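Local structure of galactose mutarotase related enzyme (Lactobacillus casei, 3Q1N) at residues 166-171 with 212-217; 236-241 with 258-263; 158-163 with 195-200. The protein probably binds carbohydrates and acts as a sugar isomerase of the aldose 1-epimerase (galactose mutarotase-like) family. All coordinates share one frame; numbering follows the deposited sequence.

Overall arrangement
Contact 2 is the buried one, with its centre about 9 Å from the centre of the chain. Contacts 1 and 3 lie farther out, each centred about 18 Å away, and are partly buried. Contact 3 is a true strand pairing at the edge of an antiparallel sheet, held by backbone bonds and one salt bridge whose hydrogen bond is long and weak. Contact 1 joins two loops, and the polar ends of an asparagine and a glutamate do the gripping. Contact 2 is mostly carbon packing. The three touch one another. Ser213 reaches Pro237 between contacts 1 and 2. Val163 meets Ile215 between contacts 3 and 1. Leu161 packs on Leu239 and Ile241, and Leu198 on Ile241.

Contact 1: residues 166-171 with 212-217; sequences LNSPLQ and NSEIAK. With EDO (1,2-ethanediol), chain S.
Two loops run close here, with CA of Leu166 6.2 Å from CA of Ile215 and CA of Leu170 6.5 Å from CA of Asn212. Asn212 carries one end of the contact. Its amide reaches over to the backbone of 169-171 and uses both polar atoms. ND2 gives a hydrogen bond to Pro169 O at 3.0 Å. The acceptor lies near the plane of the amide, but the N-H comes in from above the Pro169 carbonyl plane. OD1 takes the N-H of Gln171 at 2.9 Å, in its carbonyl plane and on a lone pair. Together these two bonds fix the turn of the amide. Leu166 CD1 lies against the same group, 3.7 Å from Asn212 ND2, and also nears Ile215 CG1. An alanine in place of Asn212 would remove the amide, and Pro169 O and Gln171 N would probably be left without these mates and segment 169-171 less firmly tied.

Glu214 holds the other end. Its CG sits between the backbone N and the carbonyl carbon (chi1 69°), and the chain bends at the next bond. This brings OE2 to Asn167 N at 2.8 Å, where it accepts a nearly straight hydrogen bond on its anti lone pair. The Asn167 amide slides past in the opposite direction, with ND2 3.8 Å from Glu214 CG and its plane 15° from that of the carboxylate. Deeper in, Leu170 and Ile215 both rest on Val163. Asn212 to Ile215 form a type I beta turn. Just after it, Ala216 and Lys217 both face Glu164 in a classic beta bulge, where strand 217-221 joins its antiparallel partner 160-164.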
ATOM      1  N   LEU A 166      -0.890  19.080  -8.295  1.00 25.73           N
ATOM      2  CA  LEU A 166       0.066  18.532  -9.249  1.00 26.80           C
ATOM      3  C   LEU A 166       0.901  19.691  -9.802  1.00 28.70           C
ATOM      4  O   LEU A 166       0.355  20.617 -10.418  1.00 30.27           O
ATOM      5  CB  LEU A 166      -0.690  17.767 -10.351  1.00 26.68           C
ATOM      6  CG  LEU A 166       0.002  16.708 -11.171  1.00 26.01           C
ATOM      7  CD1 LEU A 166       0.655  15.598 -10.287  1.00 24.95           C
ATOM      8  CD2 LEU A 166      -0.969  16.103 -12.214  1.00 25.41           C
ATOM      9  N   ASN A 167       2.210  19.650  -9.562  1.00 29.98           N
ATOM     10  CA  ASN A 167       3.112  20.750  -9.987  1.00 31.53           C
ATOM     11  C   ASN A 167       3.889  20.438 -11.267  1.00 31.70           C
ATOM     12  O   ASN A 167       4.750  21.227 -11.666  1.00 32.87           O
ATOM     13  CB  ASN A 167       4.139  21.057  -8.909  1.00 31.97           C
ATOM     14  CG  ASN A 167       3.513  21.450  -7.593  1.00 33.27           C
ATOM     15  OD1 ASN A 167       2.402  22.012  -7.539  1.00 37.69           O
ATOM     16  ND2 ASN A 167       4.222  21.157  -6.517  1.00 34.40           N
ATOM     17  N   SER A 168       3.610  19.301 -11.897  1.00 30.22           N
ATOM     18  CA  SER A 168       4.208  18.955 -13.190  1.00 29.52           C
ATOM     19  C   SER A 168       3.410  17.760 -13.736  1.00 27.78           C
ATOM     20  O   SER A 168       2.614  17.183 -13.000  1.00 27.68           O
ATOM     21  CB  SER A 168       5.711  18.629 -13.040  1.00 29.73           C
ATOM     22  OG  SER A 168       5.955  17.421 -12.342  1.00 30.09           O
ATOM     23  N   PRO A 169       3.590  17.403 -15.023  1.00 26.25           N
ATOM     24  CA  PRO A 169       2.800  16.317 -15.557  1.00 24.84           C
ATOM     25  C   PRO A 169       2.959  15.032 -14.758  1.00 22.59           C
ATOM     26  O   PRO A 169       4.008  14.811 -14.175  1.00 21.12           O
ATOM     27  CB  PRO A 169       3.354  16.139 -16.953  1.00 25.63           C
ATOM     28  CG  PRO A 169       3.813  17.530 -17.344  1.00 27.27           C
ATOM     29  CD  PRO A 169       4.372  18.088 -16.071  1.00 27.43           C
ATOM     30  N   LEU A 170       1.904  14.218 -14.742  1.00 21.16           N
ATOM     31  CA  LEU A 170       1.933  12.929 -14.047  1.00 20.22           C
ATOM     32  C   LEU A 170       3.016  12.039 -14.641  1.00 19.05           C
ATOM     33  O   LEU A 170       3.087  11.928 -15.863  1.00 18.48           O
ATOM     34  CB  LEU A 170       0.600  12.201 -14.228  1.00 20.72           C
ATOM     35  CG  LEU A 170      -0.500  12.409 -13.193  1.00 23.29           C
ATOM     36  CD1 LEU A 170      -1.817  11.737 -13.712  1.00 25.56           C
ATOM     37  CD2 LEU A 170      -0.094  11.903 -11.811  1.00 24.09           C
ATOM     38  N   GLN A 171       3.830  11.419 -13.774  1.00 17.73           N
ATOM     39  CA  GLN A 171       4.895  10.519 -14.212  0.50 17.91           C
ATOM     40  C   GLN A 171       4.821   9.215 -13.419  1.00 17.31           C
ATOM     41  O   GLN A 171       4.318   9.197 -12.273  1.00 16.69           O
ATOM     42  CB  GLN A 171       6.274  11.198 -14.047  0.50 17.99           C
ATOM     43  CG  GLN A 171       6.491  12.452 -14.939  0.50 19.86           C
ATOM     44  CD  GLN A 171       6.761  12.113 -16.395  0.50 21.53           C
ATOM     45  OE1 GLN A 171       7.869  11.689 -16.752  0.50 24.21           O
ATOM     46  NE2 GLN A 171       5.755  12.305 -17.255  0.50 23.75           N
ATOM     47  N   ASN A 212       4.930  11.507  -8.577  1.00 18.85           N
ATOM     48  CA  ASN A 212       4.699  12.899  -8.180  1.00 19.32           C
ATOM     49  C   ASN A 212       4.416  13.010  -6.683  1.00 19.23           C
ATOM     50  O   ASN A 212       3.280  12.867  -6.232  1.00 19.51           O
ATOM     51  CB  ASN A 212       3.569  13.536  -9.025  1.00 19.46           C
ATOM     52  CG  ASN A 212       3.773  13.369 -10.506  1.00 19.66           C
ATOM     53  OD1 ASN A 212       3.612  12.284 -11.024  1.00 19.50           O
ATOM     54  ND2 ASN A 212       4.040  14.469 -11.220  1.00 19.69           N
ATOM     55  N   SER A 213       5.461  13.291  -5.891  1.00 19.52           N
ATOM     56  CA  SER A 213       5.335  13.212  -4.430  0.50 18.97           C
ATOM     57  C   SER A 213       4.533  14.314  -3.786  1.00 19.56           C
ATOM     58  O   SER A 213       4.155  14.206  -2.613  1.00 19.90           O
ATOM     59  CB  SER A 213       6.718  13.138  -3.786  0.50 19.06           C
ATOM     60  OG  SER A 213       7.412  12.028  -4.289  0.50 16.84           O
ATOM     61  N   GLU A 214       4.264  15.379  -4.532  1.00 19.96           N
ATOM     62  CA  GLU A 214       3.508  16.485  -4.009  1.00 20.49           C
ATOM     63  C   GLU A 214       2.006  16.209  -3.832  1.00 19.94           C
ATOM     64  O   GLU A 214       1.290  17.033  -3.232  1.00 19.59           O
ATOM     65  CB  GLU A 214       3.655  17.689  -4.923  1.00 21.49           C
ATOM     66  CG  GLU A 214       2.978  17.570  -6.321  1.00 22.77           C
ATOM     67  CD  GLU A 214       3.913  17.049  -7.419  1.00 25.28           C
ATOM     68  OE1 GLU A 214       4.856  16.246  -7.123  1.00 25.92           O
ATOM     69  OE2 GLU A 214       3.675  17.416  -8.597  1.00 27.81           O
ATOM     70  N   ILE A 215       1.520  15.106  -4.401  1.00 19.03           N
ATOM     71  CA  ILE A 215       0.086  14.781  -4.303  1.00 18.38           C
ATOM     72  C   ILE A 215      -0.380  14.636  -2.865  1.00 17.48           C
ATOM     73  O   ILE A 215       0.253  13.966  -2.045  1.00 16.98           O
ATOM     74  CB  ILE A 215      -0.266  13.486  -5.102  1.00 17.92           C
ATOM     75  CG1 ILE A 215       0.010  13.726  -6.591  1.00 18.48           C
ATOM     76  CG2 ILE A 215      -1.769  13.072  -4.852  1.00 19.73           C
ATOM     77  CD1 ILE A 215       0.008  12.415  -7.456  1.00 19.33           C
ATOM     78  N   ALA A 216      -1.485  15.298  -2.561  1.00 17.22           N
ATOM     79  CA  ALA A 216      -2.065  15.261  -1.233  1.00 16.43           C
ATOM     80  C   ALA A 216      -3.310  14.397  -1.192  1.00 16.74           C
ATOM     81  O   ALA A 216      -3.552  13.734  -0.193  1.00 16.60           O
ATOM     82  CB  ALA A 216      -2.416  16.683  -0.800  1.00 16.69           C
ATOM     83  N   LYS A 217      -4.088  14.427  -2.274  1.00 16.44           N
ATOM     84  CA  LYS A 217      -5.319  13.654  -2.359  0.50 16.51           C
ATOM     85  C   LYS A 217      -5.428  12.971  -3.695  1.00 16.47           C
ATOM     86  O   LYS A 217      -5.052  13.538  -4.719  1.00 16.63           O
ATOM     87  CB  LYS A 217      -6.541  14.528  -2.116  0.50 17.03           C
ATOM     88  CG  LYS A 217      -6.534  15.162  -0.724  0.50 17.97           C
ATOM     89  CD  LYS A 217      -7.969  15.476  -0.311  0.50 18.77           C
ATOM     90  CE  LYS A 217      -8.023  16.235   0.981  0.50 20.03           C
ATOM     91  NZ  LYS A 217      -9.425  16.417   1.412  0.50 20.96           N
TER
HETATM   92  C1  EDO S 311      -3.050  14.656   2.664  1.00 38.23           C
HETATM   93  O1  EDO S 311      -4.379  15.073   2.236  1.00 36.38           O
HETATM   94  C2  EDO S 311      -3.082  13.616   3.791  1.00 39.20           C
HETATM   95  O2  EDO S 311      -2.033  13.574   4.750  1.00 40.31           O

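Contact 2: residues 236-241 with 258-263; sequences FPYLTI and DGLPDQ. With EDO (1,2-ethanediol), chain N.
Tyr238 and Leu260 make the tight part of this contact. Their side chains cross at about a right angle, and Tyr238 CD2 is 3.5 Å from Leu260 CD2. Leu260 CD1 reaches the next ring atom, Tyr238 CE2, at 3.8 Å. Gly259 O lies at the ring edge near its plane, 3.5 Å from Tyr238 CD2. That oxygen is buried and has no hydrogen-bond partner in the model. Pro237 CB stands 3.8 Å above the plane of the Tyr238 ring, over its centre, so the ring is held on one face by its own neighbour. The ring also meets Phe173 edge-to-face.

The side near Asp258 is less knit by carbon packing. CG of Asp258 is anti to the backbone N (chi1 -173°), which brings the carboxylate past the Pro237 ring. Asp258 OD1 is 3.5 Å from Pro237 CD, a contact with carbon rather than a polar bond. The same OD1 accepts a hydrogen bond from O1 of a bound 1,2-ethanediol, 2.9 Å away, which probably came from the crystallisation liquor. Phe236 turns a ring edge to the Asp258 backbone, with CD2 3.7 Å from Asp258 N.

The loose part lies beyond Leu260, where 261-263 does not touch 236-241 and Gln263 is exposed. Strand 238-242 runs antiparallel between strands 208-210 and 251-258. Leu260 rests on Ile209 of the first, and Tyr238 bonds through its backbone to Phe257 of the second. Phe236 packs on Leu287 and Leu289 of strand 284-293, which belongs to the nine-stranded sheet.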
ATOM      1  N   PHE A 236       3.086  10.035   2.076  1.00 16.86           N
ATOM      2  CA  PHE A 236       3.595   8.906   1.298  1.00 16.19           C
ATOM      3  C   PHE A 236       4.107   9.457  -0.034  1.00 16.96           C
ATOM      4  O   PHE A 236       3.337  10.057  -0.773  1.00 17.38           O
ATOM      5  CB  PHE A 236       2.495   7.853   1.088  1.00 15.75           C
ATOM      6  CG  PHE A 236       2.206   7.025   2.306  1.00 16.26           C
ATOM      7  CD1 PHE A 236       1.390   7.500   3.324  1.00 16.26           C
ATOM      8  CD2 PHE A 236       2.804   5.801   2.474  1.00 15.48           C
ATOM      9  CE1 PHE A 236       1.164   6.746   4.452  1.00 16.53           C
ATOM     10  CE2 PHE A 236       2.593   5.046   3.574  1.00 16.72           C
ATOM     11  CZ  PHE A 236       1.771   5.543   4.619  1.00 18.06           C
ATOM     12  N   PRO A 237       5.399   9.289  -0.333  1.00 14.99           N
ATOM     13  CA  PRO A 237       5.944   9.902  -1.546  1.00 15.85           C
ATOM     14  C   PRO A 237       5.406   9.321  -2.827  1.00 15.67           C
ATOM     15  O   PRO A 237       5.325  10.028  -3.828  1.00 16.94           O
ATOM     16  CB  PRO A 237       7.457   9.694  -1.422  1.00 16.35           C
ATOM     17  CG  PRO A 237       7.622   8.573  -0.466  1.00 16.34           C
ATOM     18  CD  PRO A 237       6.437   8.663   0.503  1.00 15.73           C
ATOM     19  N   TYR A 238       5.014   8.049  -2.834  1.00 15.40           N
ATOM     20  CA  TYR A 238       4.566   7.430  -4.105  1.00 14.95           C
ATOM     21  C   TYR A 238       3.204   6.765  -3.917  1.00 15.30           C
ATOM     22  O   TYR A 238       2.768   6.546  -2.782  1.00 15.30           O
ATOM     23  CB  TYR A 238       5.621   6.425  -4.602  1.00 15.77           C
ATOM     24  CG  TYR A 238       7.018   6.981  -4.563  1.00 15.36           C
ATOM     25  CD1 TYR A 238       7.344   8.089  -5.298  1.00 16.79           C
ATOM     26  CD2 TYR A 238       7.998   6.428  -3.720  1.00 17.20           C
ATOM     27  CE1 TYR A 238       8.583   8.636  -5.261  1.00 19.83           C
ATOM     28  CE2 TYR A 238       9.289   6.985  -3.696  1.00 18.24           C
ATOM     29  CZ  TYR A 238       9.552   8.067  -4.505  1.00 20.86           C
ATOM     30  OH  TYR A 238      10.781   8.686  -4.516  1.00 22.59           O
ATOM     31  N   LEU A 239       2.536   6.469  -5.037  1.00 15.60           N
ATOM     32  CA  LEU A 239       1.176   5.955  -5.040  1.00 15.31           C
ATOM     33  C   LEU A 239       1.032   5.023  -6.205  1.00 15.48           C
ATOM     34  O   LEU A 239       1.245   5.450  -7.350  1.00 15.82           O
ATOM     35  CB  LEU A 239       0.146   7.094  -5.150  1.00 15.48           C
ATOM     36  CG  LEU A 239      -1.318   6.665  -4.949  1.00 15.68           C
ATOM     37  CD1 LEU A 239      -1.567   6.129  -3.530  1.00 16.15           C
ATOM     38  CD2 LEU A 239      -2.275   7.865  -5.262  1.00 17.17           C
ATOM     39  N   THR A 240       0.645   3.781  -5.946  1.00 15.37           N
ATOM     40  CA  THR A 240       0.659   2.763  -6.986  1.00 15.92           C
ATOM     41  C   THR A 240      -0.740   2.252  -7.316  1.00 16.21           C
ATOM     42  O   THR A 240      -1.533   1.979  -6.426  1.00 16.97           O
ATOM     43  CB  THR A 240       1.566   1.607  -6.583  1.00 16.76           C
ATOM     44  OG1 THR A 240       2.905   2.110  -6.466  1.00 15.99           O
ATOM     45  CG2 THR A 240       1.552   0.482  -7.606  1.00 17.77           C
ATOM     46  N   ILE A 241      -1.027   2.142  -8.614  1.00 16.14           N
ATOM     47  CA  ILE A 241      -2.286   1.584  -9.088  0.50 16.51           C
ATOM     48  C   ILE A 241      -1.997   0.211  -9.689  1.00 16.66           C
ATOM     49  O   ILE A 241      -1.029   0.047 -10.448  1.00 16.98           O
ATOM     50  CB  ILE A 241      -2.945   2.489 -10.141  0.50 16.92           C
ATOM     51  CG1 ILE A 241      -3.041   3.939  -9.634  0.50 16.56           C
ATOM     52  CG2 ILE A 241      -4.349   1.965 -10.511  0.50 16.50           C
ATOM     53  CD1 ILE A 241      -1.835   4.836 -10.028  0.50 16.99           C
ATOM     54  N   ASP A 258       5.705   4.288   0.827  1.00 13.48           N
ATOM     55  CA  ASP A 258       6.917   4.964   1.345  1.00 13.01           C
ATOM     56  C   ASP A 258       8.135   4.071   1.064  1.00 13.02           C
ATOM     57  O   ASP A 258       8.749   3.545   1.963  1.00 13.85           O
ATOM     58  CB  ASP A 258       6.765   5.269   2.839  1.00 12.64           C
ATOM     59  CG  ASP A 258       7.905   6.119   3.388  1.00 15.82           C
ATOM     60  OD1 ASP A 258       8.576   6.836   2.598  1.00 16.74           O
ATOM     61  OD2 ASP A 258       8.109   6.074   4.636  1.00 17.35           O
ATOM     62  N   GLY A 259       8.436   3.922  -0.230  1.00 13.14           N
ATOM     63  CA  GLY A 259       9.467   3.037  -0.723  1.00 13.42           C
ATOM     64  C   GLY A 259       9.068   2.590  -2.113  1.00 13.30           C
ATOM     65  O   GLY A 259       8.072   3.048  -2.671  1.00 13.92           O
ATOM     66  N   LEU A 260       9.935   1.785  -2.715  1.00 13.55           N
ATOM     67  CA  LEU A 260       9.768   1.352  -4.109  1.00 13.94           C
ATOM     68  C   LEU A 260      10.295  -0.048  -4.289  1.00 14.48           C
ATOM     69  O   LEU A 260      11.254  -0.460  -3.614  1.00 14.01           O
ATOM     70  CB  LEU A 260      10.568   2.266  -5.024  1.00 14.23           C
ATOM     71  CG  LEU A 260      10.139   3.739  -5.186  1.00 15.16           C
ATOM     72  CD1 LEU A 260      11.173   4.540  -5.906  1.00 17.26           C
ATOM     73  CD2 LEU A 260       8.784   3.764  -5.870  1.00 14.56           C
ATOM     74  N   PRO A 261       9.695  -0.810  -5.227  1.00 14.13           N
ATOM     75  CA  PRO A 261      10.315  -2.085  -5.590  1.00 14.55           C
ATOM     76  C   PRO A 261      11.742  -1.880  -6.070  1.00 14.27           C
ATOM     77  O   PRO A 261      12.109  -0.799  -6.516  1.00 14.71           O
ATOM     78  CB  PRO A 261       9.458  -2.561  -6.779  1.00 14.35           C
ATOM     79  CG  PRO A 261       8.147  -1.754  -6.651  1.00 14.12           C
ATOM     80  CD  PRO A 261       8.535  -0.469  -6.073  1.00 14.93           C
ATOM     81  N   ASP A 262      12.560  -2.929  -6.042  1.00 14.77           N
ATOM     82  CA  ASP A 262      13.899  -2.815  -6.517  1.00 14.95           C
ATOM     83  C   ASP A 262      13.963  -2.438  -8.006  1.00 15.04           C
ATOM     84  O   ASP A 262      13.114  -2.816  -8.825  1.00 15.15           O
ATOM     85  CB  ASP A 262      14.624  -4.149  -6.373  1.00 15.42           C
ATOM     86  CG  ASP A 262      15.517  -4.252  -5.133  1.00 17.84           C
ATOM     87  OD1 ASP A 262      15.979  -3.212  -4.580  1.00 19.68           O
ATOM     88  OD2 ASP A 262      15.802  -5.408  -4.750  1.00 16.87           O
ATOM     89  N   GLN A 263      15.018  -1.698  -8.329  1.00 14.54           N
ATOM     90  CA  GLN A 263      15.457  -1.529  -9.715  1.00 14.42           C
ATOM     91  C   GLN A 263      16.195  -2.800 -10.127  1.00 13.94           C
ATOM     92  O   GLN A 263      17.086  -3.245  -9.434  1.00 13.70           O
ATOM     93  CB  GLN A 263      16.386  -0.320  -9.856  1.00 14.76           C
ATOM     94  CG  GLN A 263      16.914  -0.211 -11.278  1.00 15.40           C
ATOM     95  CD  GLN A 263      17.597   1.101 -11.621  1.00 14.18           C
ATOM     96  OE1 GLN A 263      17.551   2.088 -10.852  1.00 15.25           O
ATOM     97  NE2 GLN A 263      18.262   1.124 -12.782  1.00 15.40           N
TER
HETATM   98  C1  EDO N 306       9.761  10.155   2.479  1.00 46.62           C
HETATM   99  O1  EDO N 306      10.486   8.934   2.222  1.00 47.55           O
HETATM  100  C2  EDO N 306      10.015  10.604   3.904  1.00 45.79           C
HETATM  101  O2  EDO N 306       9.129   9.914   4.777  1.00 44.71           O

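Contact 3: residues 158-163 with 195-200; sequences DYDLTV and RLPLTH
Asp160 lies across from Pro197 and beside Arg195, and its side chain meets both. Asp160 CB is 3.6 Å from Leu196 O. Asp160 CG is anti to the carbonyl carbon (chi1 -65°) and comes within 3.8 Å of Arg195 CG. The two oxygens then part. Asp160 OD1 lies 3.2 Å from Pro197 CA. Asp160 OD2 sits beside the Arg195 chain, 3.2 Å from Arg195 CD, and ends in a salt bridge to Arg195 NH1 at 3.5 Å. The hydrogen bond in that bridge is weak and long, though straight. Arg195 has two conformers and this holds for one, so the bridge is probably not constant. OD2 lies at the guanidinium edge, in its plane, while the carboxylate itself is turned 70° from that plane.

Strands 160-163 and 195-197 run antiparallel, with axes 166° apart. Leu161 and Leu196 form the hydrogen-bonded pair. Leu161 N donates to Leu196 O at 2.9 Å, and Leu196 N returns a bond to Leu161 O at 2.8 Å. Strand 195-197 is the outermost strand of a nine-stranded antiparallel sheet within this chain. On the sheet face opposite Asp160 and Arg195, Leu161 packs on Leu239 and Ile241 of another sheet, consistent with the beta-supersandwich of galactose mutarotase-like proteins.

Past Pro197 the pairing goes on for one more bond, from Leu198 N to Tyr159 O at 2.9 Å. Leu198 CD1 comes close to Leu161 CB. One water accepts from Tyr159 N and donates to Leu198 O. Thr199 is the N-cap of helix 200-203, and its OG1 bonds Leu202 N.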
ATOM      1  N   ASP A 158     -15.423   3.215 -16.553  1.00 18.20           N
ATOM      2  CA  ASP A 158     -15.079   4.637 -16.593  1.00 18.50           C
ATOM      3  C   ASP A 158     -14.576   5.193 -15.246  1.00 18.11           C
ATOM      4  O   ASP A 158     -15.026   6.228 -14.780  1.00 17.63           O
ATOM      5  CB  ASP A 158     -16.260   5.443 -17.147  1.00 19.40           C
ATOM      6  CG  ASP A 158     -16.658   4.995 -18.547  1.00 21.98           C
ATOM      7  OD1 ASP A 158     -15.768   4.469 -19.283  1.00 24.69           O
ATOM      8  OD2 ASP A 158     -17.845   5.179 -18.892  1.00 26.28           O
ATOM      9  N   TYR A 159     -13.604   4.499 -14.655  1.00 17.57           N
ATOM     10  CA  TYR A 159     -12.949   4.934 -13.436  1.00 17.41           C
ATOM     11  C   TYR A 159     -11.694   5.719 -13.774  1.00 17.75           C
ATOM     12  O   TYR A 159     -10.914   5.344 -14.702  1.00 18.48           O
ATOM     13  CB  TYR A 159     -12.576   3.736 -12.544  1.00 16.81           C
ATOM     14  CG  TYR A 159     -13.763   3.206 -11.761  1.00 16.18           C
ATOM     15  CD1 TYR A 159     -14.660   2.294 -12.325  1.00 16.76           C
ATOM     16  CD2 TYR A 159     -14.004   3.639 -10.478  1.00 17.30           C
ATOM     17  CE1 TYR A 159     -15.758   1.869 -11.642  1.00 16.44           C
ATOM     18  CE2 TYR A 159     -15.077   3.182  -9.761  1.00 17.38           C
ATOM     19  CZ  TYR A 159     -15.961   2.304 -10.345  1.00 17.86           C
ATOM     20  OH  TYR A 159     -17.053   1.824  -9.665  1.00 18.36           O
ATOM     21  N   ASP A 160     -11.490   6.807 -13.051  1.00 17.70           N
ATOM     22  CA  ASP A 160     -10.271   7.592 -13.164  1.00 18.15           C
ATOM     23  C   ASP A 160      -9.717   7.785 -11.770  1.00 17.31           C
ATOM     24  O   ASP A 160     -10.432   7.645 -10.776  1.00 17.24           O
ATOM     25  CB  ASP A 160     -10.523   9.023 -13.727  1.00 19.60           C
ATOM     26  CG  ASP A 160     -11.024   9.076 -15.182  1.00 23.83           C
ATOM     27  OD1 ASP A 160     -11.021   8.107 -15.964  1.00 27.33           O
ATOM     28  OD2 ASP A 160     -11.516  10.169 -15.527  1.00 32.22           O
ATOM     29  N   LEU A 161      -8.410   8.046 -11.698  1.00 17.24           N
ATOM     30  CA  LEU A 161      -7.787   8.588 -10.523  1.00 16.30           C
ATOM     31  C   LEU A 161      -7.590  10.061 -10.777  1.00 16.96           C
ATOM     32  O   LEU A 161      -7.032  10.448 -11.798  1.00 17.57           O
ATOM     33  CB  LEU A 161      -6.435   7.926 -10.278  1.00 16.17           C
ATOM     34  CG  LEU A 161      -5.874   8.180  -8.894  1.00 16.64           C
ATOM     35  CD1 LEU A 161      -6.642   7.376  -7.890  1.00 16.52           C
ATOM     36  CD2 LEU A 161      -4.366   7.822  -8.841  1.00 17.55           C
ATOM     37  N   THR A 162      -8.075  10.888  -9.861  0.50 16.80           N
ATOM     38  CA  THR A 162      -7.876  12.323  -9.935  0.50 16.73           C
ATOM     39  C   THR A 162      -7.005  12.713  -8.765  0.50 17.37           C
ATOM     40  O   THR A 162      -7.246  12.255  -7.633  0.50 16.53           O
ATOM     41  CB  THR A 162      -9.217  13.088  -9.923  0.50 17.33           C
ATOM     42  OG1 THR A 162     -10.043  12.598 -10.978  0.50 16.40           O
ATOM     43  CG2 THR A 162      -9.012  14.573 -10.128  0.50 16.49           C
ATOM     44  N   VAL A 163      -5.983  13.531  -9.031  1.00 17.61           N
ATOM     45  CA  VAL A 163      -4.990  13.892  -7.987  1.00 18.42           C
ATOM     46  C   VAL A 163      -4.836  15.385  -7.807  1.00 19.05           C
ATOM     47  O   VAL A 163      -5.038  16.157  -8.740  1.00 18.76           O
ATOM     48  CB  VAL A 163      -3.614  13.266  -8.243  1.00 17.23           C
ATOM     49  CG1 VAL A 163      -3.724  11.739  -8.340  1.00 17.95           C
ATOM     50  CG2 VAL A 163      -2.928  13.850  -9.501  1.00 18.31           C
ATOM     51  N   ARG A 195      -5.857  13.987 -14.173  1.00 21.33           N
ATOM     52  CA  ARG A 195      -6.801  12.886 -14.280  0.50 21.76           C
ATOM     53  C   ARG A 195      -6.143  11.743 -15.061  1.00 21.26           C
ATOM     54  O   ARG A 195      -5.579  11.966 -16.171  1.00 22.01           O
ATOM     55  CB  ARG A 195      -8.056  13.398 -14.987  0.50 22.61           C
ATOM     56  CG  ARG A 195      -9.244  12.477 -14.960  0.50 24.73           C
ATOM     57  CD  ARG A 195     -10.431  13.162 -15.647  0.50 28.03           C
ATOM     58  NE  ARG A 195     -10.930  14.263 -14.841  0.50 29.85           N
ATOM     59  CZ  ARG A 195     -11.879  14.136 -13.923  0.50 31.82           C
ATOM     60  NH1 ARG A 195     -12.451  12.951 -13.703  0.50 32.51           N
ATOM     61  NH2 ARG A 195     -12.262  15.195 -13.233  0.50 32.73           N
ATOM     62  N   LEU A 196      -6.177  10.541 -14.489  1.00 19.90           N
ATOM     63  CA  LEU A 196      -5.624   9.342 -15.141  1.00 19.51           C
ATOM     64  C   LEU A 196      -6.735   8.311 -15.334  1.00 18.41           C
ATOM     65  O   LEU A 196      -7.228   7.752 -14.361  1.00 17.67           O
ATOM     66  CB  LEU A 196      -4.505   8.737 -14.322  1.00 18.70           C
ATOM     67  CG  LEU A 196      -3.825   7.492 -14.887  1.00 19.62           C
ATOM     68  CD1 LEU A 196      -3.183   7.772 -16.268  1.00 22.26           C
ATOM     69  CD2 LEU A 196      -2.811   6.934 -13.870  1.00 19.48           C
ATOM     70  N   PRO A 197      -7.156   8.068 -16.584  1.00 19.10           N
ATOM     71  CA  PRO A 197      -8.139   7.011 -16.803  1.00 18.83           C
ATOM     72  C   PRO A 197      -7.532   5.666 -16.441  1.00 19.21           C
ATOM     73  O   PRO A 197      -6.367   5.397 -16.785  1.00 19.53           O
ATOM     74  CB  PRO A 197      -8.434   7.111 -18.304  1.00 20.39           C
ATOM     75  CG  PRO A 197      -8.034   8.549 -18.688  1.00 21.55           C
ATOM     76  CD  PRO A 197      -6.831   8.788 -17.824  1.00 19.79           C
ATOM     77  N   LEU A 198      -8.281   4.838 -15.719  1.00 18.58           N
ATOM     78  CA  LEU A 198      -7.783   3.551 -15.236  1.00 18.45           C
ATOM     79  C   LEU A 198      -8.403   2.429 -16.080  1.00 19.18           C
ATOM     80  O   LEU A 198      -9.585   2.087 -15.934  1.00 20.29           O
ATOM     81  CB  LEU A 198      -8.117   3.386 -13.746  1.00 17.86           C
ATOM     82  CG  LEU A 198      -7.550   4.491 -12.847  1.00 18.23           C
ATOM     83  CD1 LEU A 198      -7.924   4.239 -11.383  1.00 17.86           C
ATOM     84  CD2 LEU A 198      -6.019   4.612 -12.980  1.00 16.22           C
ATOM     85  N   THR A 199      -7.603   1.899 -16.998  1.00 19.62           N
ATOM     86  CA  THR A 199      -8.075   0.970 -18.002  1.00 20.65           C
ATOM     87  C   THR A 199      -7.189  -0.267 -17.956  1.00 21.13           C
ATOM     88  O   THR A 199      -6.067  -0.247 -17.395  1.00 20.12           O
ATOM     89  CB  THR A 199      -7.987   1.576 -19.395  1.00 21.59           C
ATOM     90  OG1 THR A 199      -6.616   1.822 -19.695  1.00 20.84           O
ATOM     91  CG2 THR A 199      -8.798   2.871 -19.484  1.00 22.91           C
ATOM     92  N   HIS A 200      -7.685  -1.343 -18.549  1.00 22.28           N
ATOM     93  CA  HIS A 200      -6.848  -2.534 -18.696  1.00 23.45           C
ATOM     94  C   HIS A 200      -5.700  -2.265 -19.643  1.00 24.59           C
ATOM     95  O   HIS A 200      -4.609  -2.773 -19.432  1.00 25.14           O
ATOM     96  CB  HIS A 200      -7.663  -3.749 -19.125  1.00 23.33           C
ATOM     97  CG  HIS A 200      -8.419  -4.370 -17.997  1.00 23.67           C
ATOM     98  ND1 HIS A 200      -7.796  -5.014 -16.950  1.00 24.19           N
ATOM     99  CD2 HIS A 200      -9.741  -4.415 -17.731  1.00 25.20           C
ATOM    100  CE1 HIS A 200      -8.711  -5.430 -16.090  1.00 24.04           C
ATOM    101  NE2 HIS A 200      -9.897  -5.088 -16.543  1.00 23.99           N
TER
HETATM  102  O   HOH W   1     -12.043   3.115 -16.716  1.00 22.96           O